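Local coordinates for protein CptN Toxin (Eubacterium rectale DSM 17629, PDB 4RMO) that acts as the protein toxin of a type III toxin-antitoxin system, probably an endoribonuclease as in its ToxN relatives, and binds its pseudoknot RNA antitoxin, at residues Cys35-Asp38 with Ile44-Met47; Asn70-His75 with Ala126-Gly131; Arg12-Met17 with Lys23-Gln28. All coordinates share one frame; numbering follows the deposited sequence.

Two of the three contacts meet the RNA antitoxin directly, and the third lies beneath one of them. Contact 1, a beta hairpin pairing, touches the helix of contact 2: Trp46 CH2 lies 3.7 Å from Leu130 CD1, and the centres of the two contacts are 14 Å apart. The nearest atom of contact 1 is about 7 Å from the RNA. Contact 3, centred 17 Å from contact 1 and 23 Å from contact 2, lies across the chain's centre from contact 2. The same RNA chain spans both: its first three nucleotides, A1 to G3, meet contact 3, whereas U6 and U26 meet contact 2.

Contact 1: Cys35-Asp38 with Ile44-Met47; sequences CFED and IYWM
Trp46 turns CG beside its backbone N (chi1 -73°), whereas Phe36 tucks CG between its backbone N and carbonyl carbon (chi1 44°); the two rings thereby meet on one face of the hairpin. They are inclined obliquely to each other, Phe36 CE1 reaching Trp46 CD1 at 3.6 Å. The indole is also held at its edge: NE1 donates to Asp38 OD1 over 2.9 Å, almost straight and within the ring plane, reaching the carboxylate oxygen on its anti side. The other oxygen, OD2, accepts a hydrogen bond from Tyr41 N and is also hydrogen-bonded to Tyr150 OH of helix 146-153, so both oxygens of this buried carboxylate have partners. On the other face Glu37 runs alongside Tyr45, its OE2 3.7 Å from ring atom CE1 and hydrogen-bonded to Gly43 N in the connecting turn. Backbone bonds from Cys35 N to Trp46 O and from Trp46 N to Phe36 O tie the antiparallel strands. Just past the strand end, Asp38 N donates to Ile44 O at 2.8 Å. The pairing belongs to the hairpin of strands 32-37 and 44-51 within the antiparallel sheet. Helix 116-134 covers the Phe36 side, where Ala126 packs and Arg127 makes a cation-pi contact; Ile146 of helix 146-153 packs on Trp46, and strand 93-96 flanks 44-47.

Contact 2: Asn70-His75 with Ala126-Gly131; sequences NCDIIH and ARKVLG. With nucleotides of chain B.
Asp72 and Lys128 form the one salt bridge between loop 70-75 and helix 126-131. The lysine chain is fully extended, with CG anti to the backbone N (chi1 -178°), and crosses the aspartate at about a right angle. Its NZ ends 2.9 Å from Asp72 OD2, approaching from above the carboxylate plane, 45° out of it. The apolar contact is between Ile73 CG2 and Val129 CG2, 4.1 Å apart. The same valine methyl, CG2, is in van der Waals contact with the carbonyl O of Asp72 at 3.5 Å. Ile89 packs on Val129 and Phe139 on Ile73.

Loop 70-75 links helix 54-65 to strand 75-78, so the contact joins the loop leading into that strand to the long helix 116-134, and RNA is bound where they meet. Hydrogen bonds to U6 of chain B read the whole Watson-Crick edge of the uracil. U6 N3 donates to Asp72 OD2 at 2.6 Å in a nearly straight bond (177°). U6 O4 accepts from Asp72 N at 2.7 Å. A second, weak bond reaches that oxygen from the next backbone amide, that of Ile73. U6 O2 takes a weak bond from Lys128 NZ. The ammonium group therefore bridges base and carboxylate. OD2 accepts from both N3 and NZ; the N3-H it uses is one that a neutral cytosine lacks.

Packing and charge deal with U26 of chain B. Lys128 CA lies 3.5 Å from its O4, and Gly131, without a side chain, brings CA to 3.3 Å from its O2'. Arg127 runs out beside the phosphate, with OP2 near the guanidinium plane, where attraction between the charges is likely.

Contact 3: Arg12-Met17 with Lys23-Gln28; sequences RFFSDM and KGNKKQ. With nucleotides of chain B.
Phe14 leaves helix 12-17 with its CB directed at loop 23-28, and its CG, beside the backbone N (chi1 -65°), places one ring face against Asn25 CB. On one side of the ring CD2 lies 3.6 Å from Asn25 CB. Further out on that side, Phe14 CE2 is 3.5 Å from the same Asn25 CB. On the other side CE1 lies 3.8 Å from Lys23 O, an oblique approach. The main interaction is a CH-pi contact, with Asn25 CB standing over one face 3.8 Å from the Phe14 ring centroid; the amide plane is tilted only 24° from the ring. Phe13 CD2 covers the opposite face, so the phenyl group is sandwiched between its own helix and the loop.

Beyond this packed side the same loop turns to the RNA. Gly24 N donates to N7 of A1 of chain B at 3.0 Å, and Lys26 NZ to O4' of that nucleotide at 2.8 Å. The bent Lys23 chain carries NZ to N7 of A2 at 3.1 Å and to O6 of G3 at 3.1 Å; Tyr57 OH is a further partner. Such backbone and lysine donors aimed at purine N7 and O6 atoms are characteristic of protein recognition of the Hoogsteen edge, used here on the first nucleotides of the antitoxin.

Contact 1: Cys35-Asp38 with Ile44-Met47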
loop_
_atom_site.group_PDB
_atom_site.type_symbol
_atom_site.label_atom_id
_atom_site.label_comp_id
_atom_site.label_asym_id
_atom_site.label_seq_id
_atom_site.Cartn_x
_atom_site.Cartn_y
_atom_site.Cartn_z
ATOM N N CYS A 35 0.469 -21.142 -3.856
ATOM C CA CYS A 35 0.069 -19.987 -3.089
ATOM C C CYS A 35 0.865 -19.696 -1.805
ATOM O O CYS A 35 1.402 -18.599 -1.640
ATOM C CB CYS A 35 -1.389 -20.157 -2.750
ATOM S SG CYS A 35 -2.020 -18.574 -2.284
ATOM N N PHE A 36 0.932 -20.641 -0.894
ATOM C CA PHE A 36 1.747 -20.478 0.307
ATOM C C PHE A 36 2.006 -21.795 0.980
ATOM O O PHE A 36 1.284 -22.740 0.792
ATOM C CB PHE A 36 1.101 -19.532 1.337
ATOM C CG PHE A 36 -0.373 -19.758 1.537
ATOM C CD1 PHE A 36 -0.848 -20.862 2.227
ATOM C CD2 PHE A 36 -1.268 -18.827 1.129
ATOM C CE1 PHE A 36 -2.203 -21.049 2.451
ATOM C CE2 PHE A 36 -2.631 -19.016 1.310
ATOM C CZ PHE A 36 -3.106 -20.135 1.975
ATOM N N GLU A 37 3.071 -21.842 1.758
ATOM C CA GLU A 37 3.400 -23.005 2.559
ATOM C C GLU A 37 2.434 -23.093 3.720
ATOM O O GLU A 37 1.941 -22.085 4.209
ATOM C CB GLU A 37 4.841 -22.900 3.073
ATOM C CG GLU A 37 5.326 -24.186 3.739
ATOM C CD GLU A 37 6.835 -24.280 3.859
ATOM O OE1 GLU A 37 7.520 -23.256 3.643
ATOM O OE2 GLU A 37 7.322 -25.402 4.132
ATOM N N ASP A 38 2.124 -24.303 4.148
ATOM C CA ASP A 38 1.275 -24.491 5.327
ATOM C C ASP A 38 1.994 -23.960 6.582
ATOM O O ASP A 38 3.193 -24.199 6.740
ATOM C CB ASP A 38 0.971 -25.962 5.492
ATOM C CG ASP A 38 -0.055 -26.218 6.554
ATOM O OD1 ASP A 38 -1.251 -25.934 6.313
ATOM O OD2 ASP A 38 0.317 -26.795 7.592
ATOM N N ILE A 44 4.462 -29.011 3.400
ATOM C CA ILE A 44 3.120 -29.046 2.836
ATOM C C ILE A 44 2.816 -27.675 2.228
ATOM O O ILE A 44 3.022 -26.651 2.868
ATOM C CB ILE A 44 2.076 -29.426 3.872
ATOM C CG1 ILE A 44 2.389 -30.837 4.396
ATOM C CG2 ILE A 44 0.667 -29.372 3.287
ATOM C CD1 ILE A 44 1.343 -31.413 5.340
ATOM N N TYR A 45 2.313 -27.684 0.990
ATOM C CA TYR A 45 2.166 -26.485 0.186
ATOM C C TYR A 45 0.764 -26.414 -0.343
ATOM O O TYR A 45 0.201 -27.434 -0.704
ATOM C CB TYR A 45 3.155 -26.524 -0.975
ATOM C CG TYR A 45 4.568 -26.808 -0.534
ATOM C CD1 TYR A 45 5.330 -25.835 0.105
ATOM C CD2 TYR A 45 5.140 -28.057 -0.730
ATOM C CE1 TYR A 45 6.627 -26.093 0.514
ATOM C CE2 TYR A 45 6.419 -28.342 -0.306
ATOM C CZ TYR A 45 7.164 -27.355 0.312
ATOM O OH TYR A 45 8.443 -27.630 0.715
ATOM N N TRP A 46 0.190 -25.217 -0.369
ATOM C CA TRP A 46 -1.181 -25.044 -0.779
ATOM C C TRP A 46 -1.193 -24.596 -2.242
ATOM O O TRP A 46 -0.522 -23.625 -2.629
ATOM C CB TRP A 46 -1.915 -24.072 0.121
ATOM C CG TRP A 46 -2.187 -24.690 1.415
ATOM C CD1 TRP A 46 -1.418 -24.606 2.547
ATOM C CD2 TRP A 46 -3.281 -25.543 1.735
ATOM N NE1 TRP A 46 -1.974 -25.388 3.549
ATOM C CE2 TRP A 46 -3.120 -25.964 3.072
ATOM C CE3 TRP A 46 -4.380 -26.013 1.015
ATOM C CZ2 TRP A 46 -4.036 -26.802 3.707
ATOM C CZ3 TRP A 46 -5.297 -26.837 1.647
ATOM C CH2 TRP A 46 -5.130 -27.210 2.989
HETATM N N MSE A 47 -1.927 -25.329 -3.050
HETATM C CA MSE A 47 -1.975 -25.092 -4.480
HETATM C C MSE A 47 -3.355 -24.704 -4.885
HETATM O O MSE A 47 -4.331 -25.114 -4.304
HETATM C CB MSE A 47 -1.692 -26.361 -5.263
HETATM C CG MSE A 47 -0.507 -27.124 -4.754
HETATM SE SE MSE A 47 1.136 -26.093 -5.111
HETATM C CE MSE A 47 1.178 -25.973 -7.076
#

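Contact 2: Asn70-His75 with Ala126-Gly131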
loop_
_atom_site.group_PDB
_atom_site.type_symbol
_atom_site.label_atom_id
_atom_site.label_comp_id
_atom_site.label_asym_id
_atom_site.label_seq_id
_atom_site.Cartn_x
_atom_site.Cartn_y
_atom_site.Cartn_z
ATOM N N ASN A 70 -17.284 -8.894 -2.908
ATOM C CA ASN A 70 -16.122 -9.570 -3.498
ATOM C C ASN A 70 -16.348 -11.066 -3.672
ATOM O O ASN A 70 -16.993 -11.708 -2.824
ATOM C CB ASN A 70 -14.884 -9.398 -2.608
ATOM C CG ASN A 70 -14.189 -8.085 -2.848
ATOM O OD1 ASN A 70 -14.381 -7.438 -3.882
ATOM N ND2 ASN A 70 -13.382 -7.673 -1.889
ATOM N N CYS A 71 -15.790 -11.639 -4.749
ATOM C CA CYS A 71 -15.741 -13.104 -4.908
ATOM C C CYS A 71 -14.373 -13.577 -4.452
ATOM O O CYS A 71 -13.378 -13.212 -5.065
ATOM C CB CYS A 71 -15.955 -13.496 -6.356
ATOM S SG CYS A 71 -16.077 -15.287 -6.594
ATOM N N ASP A 72 -14.315 -14.368 -3.384
ATOM C CA ASP A 72 -13.033 -14.929 -2.934
ATOM C C ASP A 72 -12.748 -16.316 -3.509
ATOM O O ASP A 72 -11.636 -16.743 -3.491
ATOM C CB ASP A 72 -13.008 -15.033 -1.420
ATOM C CG ASP A 72 -13.453 -13.725 -0.736
ATOM O OD1 ASP A 72 -12.655 -12.775 -0.689
ATOM O OD2 ASP A 72 -14.630 -13.659 -0.278
ATOM N N ILE A 73 -13.786 -17.034 -3.929
ATOM C CA ILE A 73 -13.645 -18.423 -4.308
ATOM C C ILE A 73 -13.109 -18.593 -5.754
ATOM O O ILE A 73 -12.582 -19.649 -6.101
ATOM C CB ILE A 73 -14.973 -19.211 -4.158
ATOM C CG1 ILE A 73 -16.131 -18.538 -4.853
ATOM C CG2 ILE A 73 -15.296 -19.369 -2.696
ATOM C CD1 ILE A 73 -17.347 -19.429 -4.985
ATOM N N ILE A 74 -13.229 -17.540 -6.549
ATOM C CA ILE A 74 -12.696 -17.473 -7.889
ATOM C C ILE A 74 -12.130 -16.104 -8.142
ATOM O O ILE A 74 -12.746 -15.071 -7.803
ATOM C CB ILE A 74 -13.796 -17.730 -8.874
ATOM C CG1 ILE A 74 -14.123 -19.213 -8.861
ATOM C CG2 ILE A 74 -13.366 -17.363 -10.277
ATOM C CD1 ILE A 74 -15.570 -19.408 -9.112
ATOM N N HIS A 75 -10.944 -16.076 -8.719
ATOM C CA HIS A 75 -10.308 -14.815 -9.106
ATOM C C HIS A 75 -9.755 -14.984 -10.523
ATOM O O HIS A 75 -9.065 -15.970 -10.837
ATOM C CB HIS A 75 -9.202 -14.501 -8.123
ATOM C CG HIS A 75 -8.561 -13.170 -8.344
ATOM N ND1 HIS A 75 -9.165 -11.981 -7.994
ATOM C CD2 HIS A 75 -7.366 -12.837 -8.864
ATOM C CE1 HIS A 75 -8.383 -10.972 -8.327
ATOM N NE2 HIS A 75 -7.284 -11.467 -8.863
ATOM N N ALA A 126 -7.221 -16.634 -0.634
ATOM C CA ALA A 126 -6.951 -18.017 -0.344
ATOM C C ALA A 126 -6.935 -18.288 1.140
ATOM O O ALA A 126 -7.314 -19.375 1.579
ATOM C CB ALA A 126 -5.614 -18.422 -0.946
ATOM N N ARG A 127 -6.425 -17.343 1.908
ATOM C CA ARG A 127 -6.400 -17.492 3.370
ATOM C C ARG A 127 -7.802 -17.489 3.914
ATOM O O ARG A 127 -8.131 -18.230 4.822
ATOM C CB ARG A 127 -5.598 -16.374 3.990
ATOM C CG ARG A 127 -4.109 -16.567 3.788
ATOM C CD ARG A 127 -3.270 -15.488 4.526
ATOM N NE ARG A 127 -1.860 -15.659 4.173
ATOM C CZ ARG A 127 -1.099 -16.672 4.573
ATOM N NH1 ARG A 127 -1.558 -17.612 5.392
ATOM N NH2 ARG A 127 0.151 -16.753 4.142
ATOM N N LYS A 128 -8.630 -16.619 3.359
ATOM C CA LYS A 128 -9.999 -16.552 3.727
ATOM C C LYS A 128 -10.749 -17.859 3.347
ATOM O O LYS A 128 -11.477 -18.434 4.156
ATOM C CB LYS A 128 -10.651 -15.385 3.025
ATOM C CG LYS A 128 -12.098 -15.213 3.385
ATOM C CD LYS A 128 -12.692 -13.914 2.877
ATOM C CE LYS A 128 -14.209 -13.894 3.132
ATOM N NZ LYS A 128 -14.943 -12.771 2.456
ATOM N N VAL A 129 -10.582 -18.304 2.109
ATOM C CA VAL A 129 -11.263 -19.483 1.667
ATOM C C VAL A 129 -10.831 -20.702 2.496
ATOM O O VAL A 129 -11.656 -21.500 2.921
ATOM C CB VAL A 129 -11.024 -19.741 0.186
ATOM C CG1 VAL A 129 -11.354 -21.184 -0.151
ATOM C CG2 VAL A 129 -11.856 -18.786 -0.637
ATOM N N LEU A 130 -9.537 -20.850 2.703
ATOM C CA LEU A 130 -9.052 -21.962 3.494
ATOM C C LEU A 130 -9.605 -21.893 4.925
ATOM O O LEU A 130 -9.912 -22.922 5.540
ATOM C CB LEU A 130 -7.552 -21.981 3.506
ATOM C CG LEU A 130 -6.929 -23.106 4.320
ATOM C CD1 LEU A 130 -7.414 -24.432 3.796
ATOM C CD2 LEU A 130 -5.409 -22.999 4.269
ATOM N N GLY A 131 -9.723 -20.686 5.464
ATOM C CA GLY A 131 -10.242 -20.521 6.824
ATOM C C GLY A 131 -11.667 -21.003 6.925
ATOM O O GLY A 131 -12.051 -21.640 7.896
ATOM P P U B 6 -23.214 -18.431 0.600
ATOM O OP1 U B 6 -23.982 -17.787 1.685
ATOM O OP2 U B 6 -23.274 -17.873 -0.771
ATOM O "O5'" U B 6 -21.710 -18.529 1.117
ATOM C "C5'" U B 6 -21.428 -19.074 2.419
ATOM C "C4'" U B 6 -20.608 -18.092 3.225
ATOM O "O4'" U B 6 -19.340 -17.862 2.529
ATOM C "C3'" U B 6 -21.213 -16.699 3.432
ATOM O "O3'" U B 6 -20.725 -16.176 4.666
ATOM C "C2'" U B 6 -20.571 -15.903 2.304
ATOM O "O2'" U B 6 -20.612 -14.509 2.504
ATOM C "C1'" U B 6 -19.155 -16.481 2.321
ATOM N N1 U B 6 -18.418 -16.284 1.065
ATOM C C2 U B 6 -17.343 -15.419 1.071
ATOM O O2 U B 6 -16.893 -14.933 2.091
ATOM N N3 U B 6 -16.743 -15.237 -0.149
ATOM C C4 U B 6 -17.125 -15.780 -1.356
ATOM O O4 U B 6 -16.468 -15.533 -2.369
ATOM C C5 U B 6 -18.267 -16.632 -1.284
ATOM C C6 U B 6 -18.867 -16.839 -0.105
ATOM P P U B 26 -3.836 -17.074 8.935
ATOM O OP1 U B 26 -2.500 -17.675 9.168
ATOM O OP2 U B 26 -4.410 -16.934 7.567
ATOM O "O5'" U B 26 -5.017 -17.846 9.691
ATOM C "C5'" U B 26 -4.885 -18.237 11.090
ATOM C "C4'" U B 26 -6.078 -19.065 11.496
ATOM O "O4'" U B 26 -7.292 -18.300 11.233
ATOM C "C3'" U B 26 -6.242 -20.382 10.746
ATOM O "O3'" U B 26 -6.840 -21.320 11.615
ATOM C "C2'" U B 26 -7.253 -20.022 9.659
ATOM O "O2'" U B 26 -8.032 -21.079 9.145
ATOM C "C1'" U B 26 -8.158 -19.034 10.399
ATOM N N1 U B 26 -8.836 -18.090 9.498
ATOM C C2 U B 26 -10.205 -18.155 9.404
ATOM O O2 U B 26 -10.871 -18.962 10.033
ATOM N N3 U B 26 -10.765 -17.269 8.520
ATOM C C4 U B 26 -10.107 -16.342 7.736
ATOM O O4 U B 26 -10.756 -15.598 6.994
ATOM C C5 U B 26 -8.698 -16.313 7.918
ATOM C C6 U B 26 -8.119 -17.189 8.747
#

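Contact 3: Arg12-Met17 with Lys23-Gln28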
loop_
_atom_site.group_PDB
_atom_site.type_symbol
_atom_site.label_atom_id
_atom_site.label_comp_id
_atom_site.label_asym_id
_atom_site.label_seq_id
_atom_site.Cartn_x
_atom_site.Cartn_y
_atom_site.Cartn_z
ATOM N N ARG A 12 0.417 -39.121 -10.293
ATOM C CA ARG A 12 0.508 -39.962 -9.095
ATOM C C ARG A 12 -0.214 -39.339 -7.909
ATOM O O ARG A 12 -0.785 -40.043 -7.076
ATOM C CB ARG A 12 1.981 -40.162 -8.771
ATOM C CG ARG A 12 2.293 -41.332 -7.904
ATOM C CD ARG A 12 3.635 -41.101 -7.202
ATOM N NE ARG A 12 3.733 -42.011 -6.042
ATOM C CZ ARG A 12 4.419 -41.813 -4.908
ATOM N NH1 ARG A 12 5.232 -40.769 -4.723
ATOM N NH2 ARG A 12 4.318 -42.730 -3.940
ATOM N N PHE A 13 -0.124 -38.012 -7.776
ATOM C CA PHE A 13 -0.812 -37.321 -6.684
ATOM C C PHE A 13 -2.312 -37.623 -6.745
ATOM O O PHE A 13 -2.912 -38.012 -5.744
ATOM C CB PHE A 13 -0.597 -35.818 -6.730
ATOM C CG PHE A 13 -1.393 -35.054 -5.693
ATOM C CD1 PHE A 13 -0.979 -35.001 -4.396
ATOM C CD2 PHE A 13 -2.568 -34.389 -6.053
ATOM C CE1 PHE A 13 -1.706 -34.276 -3.456
ATOM C CE2 PHE A 13 -3.300 -33.686 -5.124
ATOM C CZ PHE A 13 -2.877 -33.632 -3.817
ATOM N N PHE A 14 -2.879 -37.503 -7.919
ATOM C CA PHE A 14 -4.299 -37.655 -8.062
ATOM C C PHE A 14 -4.761 -39.111 -7.910
ATOM O O PHE A 14 -5.832 -39.366 -7.326
ATOM C CB PHE A 14 -4.736 -37.026 -9.378
ATOM C CG PHE A 14 -4.500 -35.515 -9.393
ATOM C CD1 PHE A 14 -5.447 -34.655 -8.874
ATOM C CD2 PHE A 14 -3.299 -34.995 -9.817
ATOM C CE1 PHE A 14 -5.210 -33.291 -8.866
ATOM C CE2 PHE A 14 -3.043 -33.629 -9.797
ATOM C CZ PHE A 14 -4.006 -32.783 -9.338
ATOM N N SER A 15 -3.964 -40.054 -8.417
ATOM C CA SER A 15 -4.300 -41.483 -8.237
ATOM C C SER A 15 -4.075 -41.901 -6.774
ATOM O O SER A 15 -4.940 -42.532 -6.208
ATOM C CB SER A 15 -3.531 -42.378 -9.240
ATOM O OG SER A 15 -2.125 -42.240 -9.066
ATOM N N ASP A 16 -3.028 -41.407 -6.102
ATOM C CA ASP A 16 -2.901 -41.658 -4.638
ATOM C C ASP A 16 -4.058 -41.112 -3.831
ATOM O O ASP A 16 -4.604 -41.826 -3.005
ATOM C CB ASP A 16 -1.627 -41.042 -4.053
ATOM C CG ASP A 16 -0.366 -41.830 -4.397
ATOM O OD1 ASP A 16 -0.475 -42.908 -5.017
ATOM O OD2 ASP A 16 0.727 -41.343 -4.031
HETATM N N MSE A 17 -4.489 -39.865 -4.065
HETATM C CA MSE A 17 -5.559 -39.287 -3.214
HETATM C C MSE A 17 -6.922 -39.760 -3.625
HETATM O O MSE A 17 -7.876 -39.699 -2.823
HETATM C CB MSE A 17 -5.569 -37.749 -3.242
HETATM C CG MSE A 17 -4.251 -37.133 -2.822
HETATM SE SE MSE A 17 -3.693 -37.836 -1.263
HETATM C CE MSE A 17 -1.935 -37.373 -1.301
ATOM N N LYS A 23 -10.084 -30.785 -9.087
ATOM C CA LYS A 23 -10.121 -30.500 -10.534
ATOM C C LYS A 23 -9.159 -31.463 -11.252
ATOM O O LYS A 23 -7.990 -31.584 -10.898
ATOM C CB LYS A 23 -9.702 -29.075 -10.819
ATOM C CG LYS A 23 -10.768 -28.023 -10.594
ATOM C CD LYS A 23 -12.147 -28.271 -11.085
ATOM C CE LYS A 23 -12.312 -27.652 -12.395
ATOM N NZ LYS A 23 -13.717 -27.669 -12.791
ATOM N N GLY A 24 -9.646 -32.099 -12.295
ATOM C CA GLY A 24 -8.849 -33.134 -13.007
ATOM C C GLY A 24 -7.550 -32.564 -13.551
ATOM O O GLY A 24 -7.550 -31.489 -14.191
ATOM N N ASN A 25 -6.475 -33.318 -13.395
ATOM C CA ASN A 25 -5.175 -32.875 -13.804
ATOM C C ASN A 25 -4.949 -32.882 -15.312
ATOM O O ASN A 25 -3.935 -32.356 -15.808
ATOM C CB ASN A 25 -4.137 -33.789 -13.126
ATOM C CG ASN A 25 -2.808 -33.155 -12.980
ATOM O OD1 ASN A 25 -1.747 -33.816 -13.108
ATOM N ND2 ASN A 25 -2.817 -31.893 -12.713
ATOM N N LYS A 26 -5.871 -33.499 -16.065
ATOM C CA LYS A 26 -5.695 -33.584 -17.500
ATOM C C LYS A 26 -4.282 -34.098 -17.877
ATOM O O LYS A 26 -3.588 -33.544 -18.768
ATOM C CB LYS A 26 -5.963 -32.243 -18.147
ATOM C CG LYS A 26 -7.335 -31.704 -17.783
ATOM C CD LYS A 26 -8.460 -32.633 -18.187
ATOM C CE LYS A 26 -9.813 -31.925 -18.148
ATOM N NZ LYS A 26 -10.938 -32.889 -18.209
ATOM N N LYS A 27 -3.903 -35.200 -17.254
ATOM C CA LYS A 27 -2.687 -35.958 -17.693
ATOM C C LYS A 27 -1.495 -35.052 -17.701
ATOM O O LYS A 27 -0.763 -34.974 -18.692
ATOM C CB LYS A 27 -2.942 -36.554 -19.048
ATOM C CG LYS A 27 -4.183 -37.423 -19.017
ATOM C CD LYS A 27 -4.567 -37.889 -20.393
ATOM C CE LYS A 27 -5.636 -39.051 -20.376
ATOM N NZ LYS A 27 -5.642 -40.124 -19.324
ATOM N N GLN A 28 -1.334 -34.342 -16.571
ATOM C CA GLN A 28 -0.198 -33.446 -16.386
ATOM C C GLN A 28 -0.163 -32.234 -17.311
ATOM O O GLN A 28 0.887 -31.763 -17.705
ATOM C CB GLN A 28 1.109 -34.258 -16.394
ATOM C CG GLN A 28 1.108 -35.258 -15.251
ATOM C CD GLN A 28 2.226 -36.314 -15.235
ATOM O OE1 GLN A 28 2.344 -37.088 -14.249
ATOM N NE2 GLN A 28 3.085 -36.314 -16.270
ATOM O "O5'" A B 1 -11.831 -28.719 -15.913
ATOM C "C5'" A B 1 -12.177 -28.918 -17.321
ATOM C "C4'" A B 1 -13.318 -29.893 -17.499
ATOM O "O4'" A B 1 -12.924 -31.217 -17.069
ATOM C "C3'" A B 1 -14.593 -29.610 -16.711
ATOM O "O3'" A B 1 -15.387 -28.656 -17.391
ATOM C "C2'" A B 1 -15.238 -30.981 -16.668
ATOM O "O2'" A B 1 -15.847 -31.313 -17.891
ATOM C "C1'" A B 1 -14.020 -31.874 -16.453
ATOM N N9 A B 1 -13.680 -32.095 -15.055
ATOM C C8 A B 1 -12.604 -31.596 -14.364
ATOM N N7 A B 1 -12.545 -31.989 -13.114
ATOM C C5 A B 1 -13.639 -32.828 -12.978
ATOM C C6 A B 1 -14.150 -33.545 -11.883
ATOM N N6 A B 1 -13.586 -33.559 -10.680
ATOM N N1 A B 1 -15.270 -34.275 -12.079
ATOM C C2 A B 1 -15.840 -34.259 -13.294
ATOM N N3 A B 1 -15.471 -33.604 -14.391
ATOM C C4 A B 1 -14.351 -32.899 -14.166
ATOM P P A B 2 -16.317 -27.638 -16.558
ATOM O OP1 A B 2 -16.961 -26.773 -17.539
ATOM O OP2 A B 2 -15.499 -27.045 -15.471
ATOM O "O5'" A B 2 -17.369 -28.590 -15.841
ATOM C "C5'" A B 2 -18.339 -29.336 -16.619
ATOM C "C4'" A B 2 -19.026 -30.328 -15.720
ATOM O "O4'" A B 2 -18.027 -31.217 -15.130
ATOM C "C3'" A B 2 -19.744 -29.745 -14.495
ATOM O "O3'" A B 2 -21.056 -29.280 -14.744
ATOM C "C2'" A B 2 -19.803 -30.945 -13.568
ATOM O "O2'" A B 2 -20.762 -31.878 -13.981
ATOM C "C1'" A B 2 -18.429 -31.562 -13.804
ATOM N N9 A B 2 -17.431 -31.057 -12.883
ATOM C C8 A B 2 -16.443 -30.135 -13.109
ATOM N N7 A B 2 -15.660 -29.938 -12.077
ATOM C C5 A B 2 -16.134 -30.828 -11.127
ATOM C C6 A B 2 -15.722 -31.117 -9.816
ATOM N N6 A B 2 -14.690 -30.513 -9.216
ATOM N N1 A B 2 -16.405 -32.064 -9.139
ATOM C C2 A B 2 -17.435 -32.666 -9.743
ATOM N N3 A B 2 -17.917 -32.479 -10.972
ATOM C C4 A B 2 -17.207 -31.543 -11.621
ATOM P P G B 3 -21.515 -27.820 -14.210
ATOM O OP1 G B 3 -22.813 -27.529 -14.784
ATOM O OP2 G B 3 -20.395 -26.845 -14.411
ATOM O "O5'" G B 3 -21.555 -28.026 -12.642
ATOM C "C5'" G B 3 -22.406 -29.002 -12.035
ATOM C "C4'" G B 3 -21.962 -29.241 -10.606
ATOM O "O4'" G B 3 -20.596 -29.746 -10.624
ATOM C "C3'" G B 3 -21.900 -28.013 -9.714
ATOM O "O3'" G B 3 -23.146 -27.755 -9.065
ATOM C "C2'" G B 3 -20.866 -28.429 -8.683
ATOM O "O2'" G B 3 -21.391 -29.227 -7.643
ATOM C "C1'" G B 3 -19.872 -29.206 -9.542
ATOM N N9 G B 3 -18.806 -28.360 -10.075
ATOM C C8 G B 3 -18.811 -27.677 -11.262
ATOM N N7 G B 3 -17.743 -26.950 -11.441
ATOM C C5 G B 3 -16.973 -27.189 -10.313
ATOM C C6 G B 3 -15.708 -26.685 -9.950
ATOM O O6 G B 3 -14.967 -25.941 -10.592
ATOM N N1 G B 3 -15.293 -27.180 -8.716
ATOM C C2 G B 3 -16.026 -28.019 -7.918
ATOM N N2 G B 3 -15.473 -28.357 -6.746
ATOM N N3 G B 3 -17.215 -28.492 -8.246
ATOM C C4 G B 3 -17.618 -28.051 -9.456
#